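Local coordinates for protein alpha-rhamnosidase (Dictyoglomus thermophilum, PDB 6I60) that probably hydrolyses terminal non-reducing alpha-L-rhamnose residues in alpha-L-rhamnosides, at residues T495-R500 with H818-F823; F368-T373 with I482-L487; L60-K65 with G935-Y940; I886-N891 with I930-G935. One frame throughout, in Å; residues are numbered along the deposited sequence.

In the fold
The four contacts form two pairs. Interactions 1 and 2 have centres about 10 Å apart and touch directly, P498 of one packing on T373 of the other; both are buried, with centres about 13 and 14 Å from the centre of the molecule, where helix 473-488 and the loops of the six-hairpin glycosidase domain meet strand 371-373. Interactions 3 and 4, centres about 5 Å apart, share G935 and strand 935-941 far out in the C-terminal beta region. Centres of contacts in different pairs lie about 35 to 42 Å apart. Along the chain interactions 2, 1 and 4 follow in series, all nested in the loop closed by interaction 3, which brings the N-terminal immunoglobulin-like domain against the C-terminal beta strands.

Interaction 1: T495-R500 with H818-F823; sequences TDCPQR and HNHIMF
The imidazole of H820 packs against three groups of loop 495-500, and this is the close-fitting part of the contact. D496 O lies over the centre of one ring face, 3.5 Å above its plane. C497 CB approaches obliquely, 3.3 Å from H820 CE1, while R500 NH2 comes in at the ring edge, 3.9 Å from H820 NE2. Because the R500 chain is extended from CG to NE, its guanidinium spans the distance to the histidine, its plane turned 63° from the ring. Next to this group P498 CG rests on N819 ND2 at 3.6 Å, the two side chains crossing at about a right angle.

On the I821 side of D496 O the fit is looser. A water fills the step between the loops there, accepting from I821 N and donating to D496 O, each at 2.8 Å, and I821 CG2 merely brushes T495 O.

Polar ends find partners beyond the two segments: R500 forms salt bridges to E805 and E502, and H820 ND1 bonds to S817 OG. Van der Waals contacts, a carbonyl over an imidazole and a bridging water thus stand in for direct hydrogen bonds, which implies that these loops of the six-hairpin domain are placed largely by third parties.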
loop_
_atom_site.group_PDB
_atom_site.type_symbol
_atom_site.label_atom_id
_atom_site.label_comp_id
_atom_site.label_asym_id
_atom_site.label_seq_id
_atom_site.Cartn_x
_atom_site.Cartn_y
_atom_site.Cartn_z
ATOM N N THR A 495 1.444 6.099 4.516
ATOM C CA THR A 495 1.468 7.267 5.383
ATOM C C THR A 495 0.629 7.043 6.639
ATOM O O THR A 495 -0.186 6.121 6.722
ATOM C CB THR A 495 0.968 8.508 4.635
ATOM O OG1 THR A 495 -0.442 8.398 4.399
ATOM C CG2 THR A 495 1.692 8.652 3.307
ATOM N N ASP A 496 0.853 7.908 7.631
ATOM C CA ASP A 496 0.092 7.835 8.873
ATOM C C ASP A 496 -1.246 8.555 8.740
ATOM O O ASP A 496 -2.292 8.011 9.106
ATOM C CB ASP A 496 0.911 8.420 10.029
ATOM C CG ASP A 496 1.388 9.840 9.756
ATOM O OD1 ASP A 496 1.590 10.189 8.573
ATOM O OD2 ASP A 496 1.557 10.611 10.725
ATOM N N CYS A 497 -1.225 9.771 8.214
ATOM C CA CYS A 497 -2.408 10.585 7.994
ATOM C C CYS A 497 -2.255 11.292 6.658
ATOM O O CYS A 497 -1.138 11.438 6.153
ATOM C CB CYS A 497 -2.605 11.614 9.114
ATOM S SG CYS A 497 -1.164 12.649 9.444
ATOM N N PRO A 498 -3.358 11.720 6.049
ATOM C CA PRO A 498 -3.252 12.373 4.742
ATOM C C PRO A 498 -3.740 13.814 4.721
ATOM O O PRO A 498 -3.876 14.398 3.642
ATOM C CB PRO A 498 -4.138 11.486 3.864
ATOM C CG PRO A 498 -5.214 10.958 4.843
ATOM C CD PRO A 498 -4.723 11.211 6.264
ATOM N N GLN A 499 -4.003 14.407 5.887
ATOM C CA GLN A 499 -4.694 15.690 5.935
ATOM C C GLN A 499 -3.859 16.842 6.477
ATOM O O GLN A 499 -4.081 17.984 6.070
ATOM C CB GLN A 499 -5.984 15.564 6.762
ATOM C CG GLN A 499 -5.799 15.668 8.270
ATOM C CD GLN A 499 -5.325 14.371 8.895
ATOM O OE1 GLN A 499 -5.960 13.326 8.749
ATOM N NE2 GLN A 499 -4.198 14.431 9.594
ATOM N N ARG A 500 -2.901 16.587 7.365
ATOM C CA ARG A 500 -2.183 17.662 8.033
ATOM C C ARG A 500 -0.765 17.800 7.473
ATOM O O ARG A 500 -0.412 17.211 6.444
ATOM C CB ARG A 500 -2.176 17.427 9.546
ATOM C CG ARG A 500 -1.405 16.199 9.998
ATOM C CD ARG A 500 -1.715 15.874 11.451
ATOM N NE ARG A 500 -0.895 14.782 11.968
ATOM C CZ ARG A 500 -1.219 14.045 13.027
ATOM N NH1 ARG A 500 -2.347 14.284 13.679
ATOM N NH2 ARG A 500 -0.419 13.071 13.434
ATOM N N HIS A 818 -8.266 12.395 12.113
ATOM C CA HIS A 818 -9.438 11.546 11.942
ATOM C C HIS A 818 -9.330 10.630 10.727
ATOM O O HIS A 818 -10.355 10.182 10.202
ATOM C CB HIS A 818 -10.698 12.406 11.840
ATOM C CG HIS A 818 -11.240 12.843 13.164
ATOM N ND1 HIS A 818 -12.561 12.671 13.520
ATOM C CD2 HIS A 818 -10.640 13.444 14.219
ATOM C CE1 HIS A 818 -12.751 13.148 14.739
ATOM N NE2 HIS A 818 -11.601 13.623 15.184
ATOM N N ASN A 819 -8.118 10.342 10.266
ATOM C CA ASN A 819 -7.923 9.437 9.139
ATOM C C ASN A 819 -6.586 8.716 9.298
ATOM O O ASN A 819 -5.683 8.817 8.471
ATOM C CB ASN A 819 -8.008 10.191 7.815
ATOM C CG ASN A 819 -8.288 9.271 6.637
ATOM O OD1 ASN A 819 -8.245 8.047 6.766
ATOM N ND2 ASN A 819 -8.577 9.860 5.482
ATOM N N HIS A 820 -6.450 7.962 10.382
ATOM C CA HIS A 820 -5.263 7.162 10.629
ATOM C C HIS A 820 -5.523 5.698 10.291
ATOM O O HIS A 820 -6.666 5.239 10.236
ATOM C CB HIS A 820 -4.808 7.292 12.084
ATOM C CG HIS A 820 -3.800 8.376 12.303
ATOM N ND1 HIS A 820 -3.996 9.670 11.869
ATOM C CD2 HIS A 820 -2.585 8.359 12.900
ATOM C CE1 HIS A 820 -2.946 10.404 12.198
ATOM N NE2 HIS A 820 -2.076 9.632 12.822
ATOM N N ILE A 821 -4.434 4.968 10.068
ATOM C CA ILE A 821 -4.503 3.577 9.635
ATOM C C ILE A 821 -3.837 2.620 10.613
ATOM O O ILE A 821 -3.966 1.397 10.443
ATOM C CB ILE A 821 -3.895 3.407 8.224
ATOM C CG1 ILE A 821 -4.307 2.075 7.588
ATOM C CG2 ILE A 821 -2.380 3.560 8.270
ATOM C CD1 ILE A 821 -5.762 1.719 7.791
ATOM N N MET A 822 -3.150 3.122 11.644
ATOM C CA MET A 822 -2.419 2.236 12.545
ATOM C C MET A 822 -3.357 1.291 13.288
ATOM O O MET A 822 -3.016 0.125 13.524
ATOM C CB MET A 822 -1.591 3.058 13.532
ATOM C CG MET A 822 -2.284 4.316 14.030
ATOM S SD MET A 822 -1.174 5.374 14.979
ATOM C CE MET A 822 -2.330 6.196 16.070
ATOM N N PHE A 823 -4.544 1.769 13.657
ATOM C CA PHE A 823 -5.507 0.935 14.367
ATOM C C PHE A 823 -6.328 0.044 13.440
ATOM O O PHE A 823 -7.230 -0.650 13.921
ATOM C CB PHE A 823 -6.450 1.811 15.201
ATOM C CG PHE A 823 -5.883 2.218 16.535
ATOM C CD1 PHE A 823 -5.549 1.264 17.482
ATOM C CD2 PHE A 823 -5.684 3.556 16.840
ATOM C CE1 PHE A 823 -5.028 1.637 18.709
ATOM C CE2 PHE A 823 -5.163 3.934 18.064
ATOM C CZ PHE A 823 -4.836 2.972 19.000
HETATM O O HOH W 1 -1.865 5.756 10.685
#

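Interaction 2: F368-T373 with I482-L487; sequences FGQNYT and IIWGQL
Q370 lays its carboxamide over one face of the W484 indole, the planes only 16° apart, with Q370 CD 3.6 Å above the ring plane and offset toward the rim. The aliphatic part joins in: Q370 CG stands over the six-membered ring, 3.7 Å from its centroid, in a CH-pi contact. A bend at chi2 (77°) folds the glutamine chain so that CG and the amide both lie on the indole, and Q370 NE2 ends up 3.4 Å from W484 CG. At the far end of the ring Y372 CB meets W484 CZ3 at 3.6 Å.

The contact joins the concanavalin-like region to the six-hairpin glycosidase domain: the axes of strand 371-373 and helix segment 482-487 approach to 8.2 Å, their N-to-C directions 28° apart. Replacing W484 by an alanine would take away the indole and would probably leave the Q370 amide without the flat surface on which it stacks and Y372 CB without its neighbour.

Further out, the amide is held against rotation by its own hydrogen bonds. Q370 NE2 donates almost linearly to N371 O at 3.2 Å, from above the carbonyl plane, and also to T801 O. Backbone bonds of Y372 with F436, in a two-stranded sheet with 434-436, and of T373 with V458 position the strand; N371 ND2 to E395 and T373 OG1 to V458 O add to them, while the H480 ring meets W484 within the helix.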
loop_
_atom_site.group_PDB
_atom_site.type_symbol
_atom_site.label_atom_id
_atom_site.label_comp_id
_atom_site.label_asym_id
_atom_site.label_seq_id
_atom_site.Cartn_x
_atom_site.Cartn_y
_atom_site.Cartn_z
ATOM N N PHE A 368 -19.281 15.718 1.395
ATOM C CA PHE A 368 -19.194 14.566 0.510
ATOM C C PHE A 368 -19.652 13.273 1.169
ATOM O O PHE A 368 -19.719 12.242 0.491
ATOM C CB PHE A 368 -17.760 14.403 -0.001
ATOM C CG PHE A 368 -17.425 15.299 -1.155
ATOM C CD1 PHE A 368 -17.874 15.005 -2.430
ATOM C CD2 PHE A 368 -16.663 16.440 -0.965
ATOM C CE1 PHE A 368 -17.566 15.828 -3.496
ATOM C CE2 PHE A 368 -16.352 17.266 -2.027
ATOM C CZ PHE A 368 -16.804 16.960 -3.294
ATOM N N GLY A 369 -19.965 13.300 2.464
ATOM C CA GLY A 369 -20.414 12.121 3.173
ATOM C C GLY A 369 -19.343 11.101 3.487
ATOM O O GLY A 369 -19.667 10.037 4.029
ATOM N N GLN A 370 -18.082 11.385 3.173
ATOM C CA GLN A 370 -17.007 10.431 3.397
ATOM C C GLN A 370 -15.690 11.188 3.463
ATOM O O GLN A 370 -15.446 12.089 2.657
ATOM C CB GLN A 370 -16.967 9.372 2.288
ATOM C CG GLN A 370 -15.703 8.524 2.266
ATOM C CD GLN A 370 -15.704 7.458 3.340
ATOM O OE1 GLN A 370 -16.695 6.753 3.531
ATOM N NE2 GLN A 370 -14.590 7.337 4.056
ATOM N N ASN A 371 -14.858 10.825 4.436
ATOM C CA ASN A 371 -13.514 11.378 4.557
ATOM C C ASN A 371 -12.602 10.655 3.572
ATOM O O ASN A 371 -12.256 9.485 3.776
ATOM C CB ASN A 371 -13.013 11.231 5.991
ATOM C CG ASN A 371 -11.798 12.088 6.278
ATOM O OD1 ASN A 371 -11.118 12.556 5.364
ATOM N ND2 ASN A 371 -11.512 12.292 7.557
ATOM N N TYR A 372 -12.212 11.344 2.501
ATOM C CA TYR A 372 -11.364 10.742 1.478
ATOM C C TYR A 372 -10.151 11.618 1.202
ATOM O O TYR A 372 -9.882 12.566 1.948
ATOM C CB TYR A 372 -12.158 10.500 0.190
ATOM C CG TYR A 372 -12.605 11.757 -0.525
ATOM C CD1 TYR A 372 -13.574 12.589 0.027
ATOM C CD2 TYR A 372 -12.069 12.105 -1.757
ATOM C CE1 TYR A 372 -13.987 13.737 -0.624
ATOM C CE2 TYR A 372 -12.478 13.251 -2.419
ATOM C CZ TYR A 372 -13.437 14.063 -1.847
ATOM O OH TYR A 372 -13.848 15.202 -2.500
ATOM N N THR A 373 -9.410 11.312 0.139
ATOM C CA THR A 373 -8.185 12.026 -0.185
ATOM C C THR A 373 -8.183 12.435 -1.649
ATOM O O THR A 373 -8.766 11.761 -2.504
ATOM C CB THR A 373 -6.941 11.181 0.102
ATOM O OG1 THR A 373 -7.108 9.873 -0.457
ATOM C CG2 THR A 373 -6.731 11.062 1.589
ATOM N N ILE A 482 -12.083 1.134 7.359
ATOM C CA ILE A 482 -10.673 0.786 7.212
ATOM C C ILE A 482 -10.272 0.785 5.740
ATOM O O ILE A 482 -9.150 1.174 5.388
ATOM C CB ILE A 482 -10.391 -0.569 7.892
ATOM C CG1 ILE A 482 -10.467 -0.420 9.415
ATOM C CG2 ILE A 482 -9.033 -1.116 7.486
ATOM C CD1 ILE A 482 -10.400 -1.728 10.170
ATOM N N ILE A 483 -11.184 0.371 4.856
ATOM C CA ILE A 483 -10.876 0.327 3.427
ATOM C C ILE A 483 -10.587 1.728 2.901
ATOM O O ILE A 483 -9.621 1.946 2.159
ATOM C CB ILE A 483 -12.026 -0.342 2.651
ATOM C CG1 ILE A 483 -11.986 -1.859 2.843
ATOM C CG2 ILE A 483 -11.959 0.019 1.169
ATOM C CD1 ILE A 483 -12.833 -2.627 1.848
ATOM N N TRP A 484 -11.420 2.701 3.282
ATOM C CA TRP A 484 -11.180 4.081 2.870
ATOM C C TRP A 484 -9.967 4.673 3.571
ATOM O O TRP A 484 -9.255 5.497 2.984
ATOM C CB TRP A 484 -12.414 4.938 3.145
ATOM C CG TRP A 484 -13.492 4.782 2.124
ATOM C CD1 TRP A 484 -14.464 3.825 2.100
ATOM C CD2 TRP A 484 -13.710 5.607 0.973
ATOM N NE1 TRP A 484 -15.273 4.003 1.005
ATOM C CE2 TRP A 484 -14.832 5.090 0.297
ATOM C CE3 TRP A 484 -13.065 6.731 0.447
ATOM C CZ2 TRP A 484 -15.326 5.659 -0.875
ATOM C CZ3 TRP A 484 -13.555 7.292 -0.717
ATOM C CH2 TRP A 484 -14.675 6.757 -1.365
ATOM N N GLY A 485 -9.714 4.270 4.816
ATOM C CA GLY A 485 -8.573 4.810 5.537
ATOM C C GLY A 485 -7.248 4.321 4.987
ATOM O O GLY A 485 -6.280 5.083 4.905
ATOM N N GLN A 486 -7.182 3.045 4.603
ATOM C CA GLN A 486 -5.952 2.506 4.033
ATOM C C GLN A 486 -5.643 3.159 2.692
ATOM O O GLN A 486 -4.512 3.598 2.448
ATOM C CB GLN A 486 -6.060 0.987 3.887
ATOM C CG GLN A 486 -4.819 0.330 3.304
ATOM C CD GLN A 486 -3.599 0.503 4.187
ATOM O OE1 GLN A 486 -3.394 -0.254 5.135
ATOM N NE2 GLN A 486 -2.782 1.505 3.878
ATOM N N LEU A 487 -6.643 3.234 1.809
ATOM C CA LEU A 487 -6.447 3.892 0.521
ATOM C C LEU A 487 -6.092 5.360 0.705
ATOM O O LEU A 487 -5.275 5.908 -0.044
ATOM C CB LEU A 487 -7.704 3.745 -0.337
ATOM C CG LEU A 487 -8.051 2.321 -0.768
ATOM C CD1 LEU A 487 -9.125 2.321 -1.848
ATOM C CD2 LEU A 487 -6.800 1.605 -1.248
#

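Interaction 3: L60-K65 with G935-Y940; sequences LEKNEK and GSYNFY
K62, in a loop of the N-terminal immunoglobulin-like domain, stretches along Y937 of strand 935-941, so that the contact bridges this domain and an antiparallel sheet of the C-terminal beta region. The lysine sets CG anti to its carbonyl carbon (chi1 -70°) and stays extended from there to NZ. Y937 turns its own CG the same way (chi1 -54°), and the two side chains slide past each other in opposite directions: the phenol reaches back toward the loop as the lysine reaches out along the strand. The result is an alongside contact in which the aliphatic part of the lysine does most of the touching. K62 CD lies 3.5 Å from Y937 OH and 3.8 Å from Y937 CE2, approaching the ring obliquely.

Near the base of the lysine, K62 CG is 4.2 Å from G935 CA. A side chain at G935 would point toward the loop, so the glycine permits the close passage; at its phi and psi a CB would also press on the carbonyl O of S934, which suits a residue without a side chain. N63 contributes less. Its amide crosses the phenol obliquely, the planes 36° apart, with N63 OD1 3.7 Å from Y937 OH.

Beyond these side chains, the loop is held by backbone hydrogen bonds of N63 to S934 and of E64 to N891, and Y937 also packs on V932. K62 and N63 are exposed and touch a crystal neighbour, a reason for caution about their exact conformations. At the tip of the lysine, K62 NZ makes a weak hydrogen bond to S936 O, 3.3 Å away.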
loop_
_atom_site.group_PDB
_atom_site.type_symbol
_atom_site.label_atom_id
_atom_site.label_comp_id
_atom_site.label_asym_id
_atom_site.label_seq_id
_atom_site.Cartn_x
_atom_site.Cartn_y
_atom_site.Cartn_z
ATOM N N LEU A 60 -9.921 -28.634 -15.382
ATOM C CA LEU A 60 -11.275 -29.178 -15.400
ATOM C C LEU A 60 -11.547 -30.027 -14.165
ATOM O O LEU A 60 -12.659 -30.010 -13.625
ATOM C CB LEU A 60 -11.495 -30.006 -16.665
ATOM C CG LEU A 60 -11.513 -29.262 -17.999
ATOM C CD1 LEU A 60 -11.435 -30.249 -19.156
ATOM C CD2 LEU A 60 -12.756 -28.391 -18.109
ATOM N N GLU A 61 -10.547 -30.775 -13.705
ATOM C CA GLU A 61 -10.718 -31.704 -12.602
ATOM C C GLU A 61 -10.378 -31.044 -11.269
ATOM O O GLU A 61 -9.771 -29.972 -11.206
ATOM C CB GLU A 61 -9.848 -32.944 -12.805
ATOM C CG GLU A 61 -9.795 -33.446 -14.236
ATOM C CD GLU A 61 -8.711 -34.483 -14.442
ATOM O OE1 GLU A 61 -8.115 -34.923 -13.436
ATOM O OE2 GLU A 61 -8.454 -34.856 -15.607
ATOM N N LYS A 62 -10.783 -31.708 -10.191
ATOM C CA LYS A 62 -10.450 -31.291 -8.839
ATOM C C LYS A 62 -9.142 -31.944 -8.395
ATOM O O LYS A 62 -8.611 -32.842 -9.051
ATOM C CB LYS A 62 -11.580 -31.649 -7.875
ATOM C CG LYS A 62 -12.847 -30.834 -8.064
ATOM C CD LYS A 62 -13.849 -31.111 -6.951
ATOM C CE LYS A 62 -15.106 -30.270 -7.108
ATOM N NZ LYS A 62 -16.239 -30.829 -6.321
ATOM N N ASN A 63 -8.622 -31.471 -7.259
ATOM C CA ASN A 63 -7.395 -32.005 -6.659
ATOM C C ASN A 63 -6.225 -31.963 -7.638
ATOM O O ASN A 63 -5.435 -32.903 -7.733
ATOM C CB ASN A 63 -7.607 -33.428 -6.137
ATOM C CG ASN A 63 -8.766 -33.524 -5.175
ATOM O OD1 ASN A 63 -8.737 -32.942 -4.091
ATOM N ND2 ASN A 63 -9.799 -34.262 -5.566
ATOM N N GLU A 64 -6.110 -30.865 -8.374
ATOM C CA GLU A 64 -5.042 -30.694 -9.343
ATOM C C GLU A 64 -3.995 -29.732 -8.801
ATOM O O GLU A 64 -4.304 -28.817 -8.031
ATOM C CB GLU A 64 -5.588 -30.189 -10.681
ATOM C CG GLU A 64 -6.103 -31.290 -11.593
ATOM C CD GLU A 64 -5.000 -32.213 -12.075
ATOM O OE1 GLU A 64 -3.813 -31.845 -11.949
ATOM O OE2 GLU A 64 -5.321 -33.308 -12.587
ATOM N N LYS A 65 -2.746 -29.957 -9.203
ATOM C CA LYS A 65 -1.622 -29.163 -8.730
ATOM C C LYS A 65 -0.511 -29.221 -9.769
ATOM O O LYS A 65 -0.281 -30.268 -10.378
ATOM C CB LYS A 65 -1.134 -29.663 -7.361
ATOM C CG LYS A 65 0.371 -29.818 -7.226
ATOM C CD LYS A 65 0.768 -30.063 -5.776
ATOM C CE LYS A 65 2.061 -30.858 -5.678
ATOM N NZ LYS A 65 2.495 -31.046 -4.265
ATOM N N GLY A 935 -10.940 -26.867 -6.188
ATOM C CA GLY A 935 -12.343 -26.962 -6.536
ATOM C C GLY A 935 -13.228 -26.300 -5.501
ATOM O O GLY A 935 -12.766 -25.731 -4.513
ATOM N N SER A 936 -14.532 -26.384 -5.747
ATOM C CA SER A 936 -15.547 -25.836 -4.858
ATOM C C SER A 936 -16.265 -26.967 -4.133
ATOM O O SER A 936 -16.608 -27.986 -4.739
ATOM C CB SER A 936 -16.559 -24.988 -5.634
ATOM O OG SER A 936 -15.903 -24.106 -6.527
ATOM N N TYR A 937 -16.494 -26.779 -2.835
ATOM C CA TYR A 937 -17.112 -27.803 -2.006
ATOM C C TYR A 937 -18.152 -27.170 -1.094
ATOM O O TYR A 937 -18.013 -26.019 -0.670
ATOM C CB TYR A 937 -16.072 -28.552 -1.161
ATOM C CG TYR A 937 -14.932 -29.145 -1.958
ATOM C CD1 TYR A 937 -13.778 -28.415 -2.203
ATOM C CD2 TYR A 937 -15.008 -30.438 -2.458
ATOM C CE1 TYR A 937 -12.734 -28.951 -2.928
ATOM C CE2 TYR A 937 -13.969 -30.983 -3.183
ATOM C CZ TYR A 937 -12.834 -30.236 -3.415
ATOM O OH TYR A 937 -11.793 -30.773 -4.136
ATOM N N ASN A 938 -19.195 -27.943 -0.793
ATOM C CA ASN A 938 -20.265 -27.532 0.108
ATOM C C ASN A 938 -20.364 -28.550 1.236
ATOM O O ASN A 938 -20.580 -29.740 0.985
ATOM C CB ASN A 938 -21.599 -27.420 -0.632
ATOM C CG ASN A 938 -21.585 -26.342 -1.698
ATOM O OD1 ASN A 938 -20.968 -26.503 -2.749
ATOM N ND2 ASN A 938 -22.269 -25.235 -1.430
ATOM N N PHE A 939 -20.208 -28.082 2.471
ATOM C CA PHE A 939 -20.266 -28.932 3.651
ATOM C C PHE A 939 -21.477 -28.562 4.497
ATOM O O PHE A 939 -21.826 -27.384 4.620
ATOM C CB PHE A 939 -18.980 -28.810 4.473
ATOM C CG PHE A 939 -17.739 -29.167 3.706
ATOM C CD1 PHE A 939 -16.932 -28.177 3.167
ATOM C CD2 PHE A 939 -17.384 -30.492 3.513
ATOM C CE1 PHE A 939 -15.791 -28.501 2.455
ATOM C CE2 PHE A 939 -16.243 -30.823 2.803
ATOM C CZ PHE A 939 -15.446 -29.827 2.273
ATOM N N TYR A 940 -22.113 -29.576 5.082
ATOM C CA TYR A 940 -23.370 -29.404 5.806
ATOM C C TYR A 940 -23.292 -30.141 7.135
ATOM O O TYR A 940 -23.379 -31.371 7.166
ATOM C CB TYR A 940 -24.547 -29.931 4.987
ATOM C CG TYR A 940 -24.804 -29.188 3.701
ATOM C CD1 TYR A 940 -24.323 -29.672 2.491
ATOM C CD2 TYR A 940 -25.546 -28.016 3.692
ATOM C CE1 TYR A 940 -24.565 -29.000 1.308
ATOM C CE2 TYR A 940 -25.793 -27.340 2.517
ATOM C CZ TYR A 940 -25.301 -27.836 1.329
ATOM O OH TYR A 940 -25.546 -27.163 0.155
#

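Interaction 4: I886-N891 with I930-G935; sequences ISVPVN and IRVGSG
An antiparallel hydrogen-bonded pair, V888 with G935, joins strand 882-888 to strand 935-941 just where the chain arrives from strand 927-932 of another sheet. Both backbone bonds of the pair are near straight: V888 N to G935 O is 2.8 Å, and G935 N to V888 O is 2.7 Å. The directions CA 886 to 890 and CA 932 to 935 lie 79° apart because the second is the turn crossing from one sheet to the other.

That turn lies against V888. G933 O sits 3.2 Å from V888 CB, with both methyls of the valine also close to it, and V888 CG2 faces V932 CG2 at 4.2 Å. An alanine in place of V888 would lack both branches and would probably open a gap between V932, the G933 carbonyl and the neighbouring I847 and F849. I886 and V932 reach toward each other tip to tip, I886 CD1 to V932 CG2 at 3.8 Å: CG1 of I886 lies between the backbone N and the carbonyl carbon (chi1 69°), and an extended chi2 (160°) carries CD1 on toward V932. On the loop side S934 CB packs against P889 O at 3.3 Å, its hydroxyl bonded to E64 N of the N-terminal domain.

Strands 882-888 and 935-941 belong to one sheet, 893-899 and 927-932 to another. With I886, V888, V932 and F939 between them, this is consistent with the edge of a beta sandwich, where the chain passes from one sheet to the facing one.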
loop_
_atom_site.group_PDB
_atom_site.type_symbol
_atom_site.label_atom_id
_atom_site.label_comp_id
_atom_site.label_asym_id
_atom_site.label_seq_id
_atom_site.Cartn_x
_atom_site.Cartn_y
_atom_site.Cartn_z
ATOM N N ILE A 886 -16.592 -23.541 0.302
ATOM C CA ILE A 886 -15.231 -23.064 0.102
ATOM C C ILE A 886 -14.851 -23.237 -1.362
ATOM O O ILE A 886 -15.472 -23.996 -2.112
ATOM C CB ILE A 886 -14.216 -23.787 1.011
ATOM C CG1 ILE A 886 -14.065 -25.249 0.584
ATOM C CG2 ILE A 886 -14.640 -23.689 2.469
ATOM C CD1 ILE A 886 -12.789 -25.899 1.076
ATOM N N SER A 887 -13.812 -22.509 -1.765
ATOM C CA SER A 887 -13.276 -22.593 -3.118
ATOM C C SER A 887 -11.758 -22.571 -3.036
ATOM O O SER A 887 -11.179 -21.641 -2.467
ATOM C CB SER A 887 -13.790 -21.446 -3.989
ATOM O OG SER A 887 -15.095 -21.725 -4.466
ATOM N N VAL A 888 -11.121 -23.596 -3.593
ATOM C CA VAL A 888 -9.672 -23.732 -3.590
ATOM C C VAL A 888 -9.199 -23.705 -5.044
ATOM O O VAL A 888 -9.692 -24.494 -5.848
ATOM C CB VAL A 888 -9.198 -25.021 -2.901
ATOM C CG1 VAL A 888 -7.686 -25.008 -2.719
ATOM C CG2 VAL A 888 -9.907 -25.197 -1.565
ATOM N N PRO A 889 -8.263 -22.837 -5.409
ATOM C CA PRO A 889 -7.756 -22.826 -6.785
ATOM C C PRO A 889 -6.775 -23.969 -7.013
ATOM O O PRO A 889 -6.358 -24.670 -6.091
ATOM C CB PRO A 889 -7.065 -21.464 -6.887
ATOM C CG PRO A 889 -6.585 -21.198 -5.497
ATOM C CD PRO A 889 -7.575 -21.851 -4.553
ATOM N N VAL A 890 -6.407 -24.143 -8.283
ATOM C CA VAL A 890 -5.477 -25.203 -8.654
ATOM C C VAL A 890 -4.077 -24.877 -8.122
ATOM O O VAL A 890 -3.685 -23.706 -8.013
ATOM C CB VAL A 890 -5.466 -25.401 -10.181
ATOM C CG1 VAL A 890 -4.857 -26.737 -10.550
ATOM C CG2 VAL A 890 -6.880 -25.312 -10.749
ATOM N N ASN A 891 -3.321 -25.930 -7.786
ATOM C CA ASN A 891 -2.003 -25.828 -7.141
ATOM C C ASN A 891 -2.128 -25.316 -5.706
ATOM O O ASN A 891 -1.278 -24.571 -5.220
ATOM C CB ASN A 891 -1.029 -24.956 -7.941
ATOM C CG ASN A 891 0.413 -25.359 -7.734
ATOM O OD1 ASN A 891 0.779 -26.516 -7.949
ATOM N ND2 ASN A 891 1.243 -24.412 -7.313
ATOM N N ILE A 930 -11.304 -31.627 7.560
ATOM C CA ILE A 930 -11.499 -32.147 6.212
ATOM C C ILE A 930 -10.396 -31.581 5.330
ATOM O O ILE A 930 -10.142 -30.372 5.345
ATOM C CB ILE A 930 -12.886 -31.781 5.647
ATOM C CG1 ILE A 930 -13.995 -32.273 6.580
ATOM C CG2 ILE A 930 -13.067 -32.362 4.255
ATOM C CD1 ILE A 930 -15.317 -31.562 6.384
ATOM N N ARG A 931 -9.738 -32.454 4.572
ATOM C CA ARG A 931 -8.655 -32.068 3.677
ATOM C C ARG A 931 -9.121 -32.253 2.241
ATOM O O ARG A 931 -9.513 -33.358 1.851
ATOM C CB ARG A 931 -7.398 -32.895 3.949
ATOM C CG ARG A 931 -6.639 -32.459 5.188
ATOM C CD ARG A 931 -5.687 -33.541 5.668
ATOM N NE ARG A 931 -5.615 -33.596 7.126
ATOM C CZ ARG A 931 -4.954 -32.720 7.877
ATOM N NH1 ARG A 931 -4.301 -31.713 7.311
ATOM N NH2 ARG A 931 -4.944 -32.852 9.197
ATOM N N VAL A 932 -9.083 -31.172 1.461
ATOM C CA VAL A 932 -9.528 -31.181 0.075
ATOM C C VAL A 932 -8.447 -30.553 -0.797
ATOM O O VAL A 932 -7.495 -29.944 -0.309
ATOM C CB VAL A 932 -10.873 -30.444 -0.118
ATOM C CG1 VAL A 932 -11.945 -31.029 0.792
ATOM C CG2 VAL A 932 -10.708 -28.947 0.129
ATOM N N GLY A 933 -8.610 -30.716 -2.108
ATOM C CA GLY A 933 -7.733 -30.078 -3.070
ATOM C C GLY A 933 -8.417 -28.930 -3.780
ATOM O O GLY A 933 -9.259 -28.247 -3.191
ATOM N N SER A 934 -8.075 -28.711 -5.047
ATOM C CA SER A 934 -8.674 -27.620 -5.803
ATOM C C SER A 934 -10.134 -27.923 -6.129
ATOM O O SER A 934 -10.526 -29.078 -6.314
ATOM C CB SER A 934 -7.888 -27.367 -7.091
ATOM O OG SER A 934 -8.019 -28.440 -8.009
ATOM N N GLY A 935 -10.940 -26.867 -6.188
ATOM C CA GLY A 935 -12.343 -26.962 -6.536
ATOM C C GLY A 935 -13.228 -26.300 -5.501
ATOM O O GLY A 935 -12.766 -25.731 -4.513
#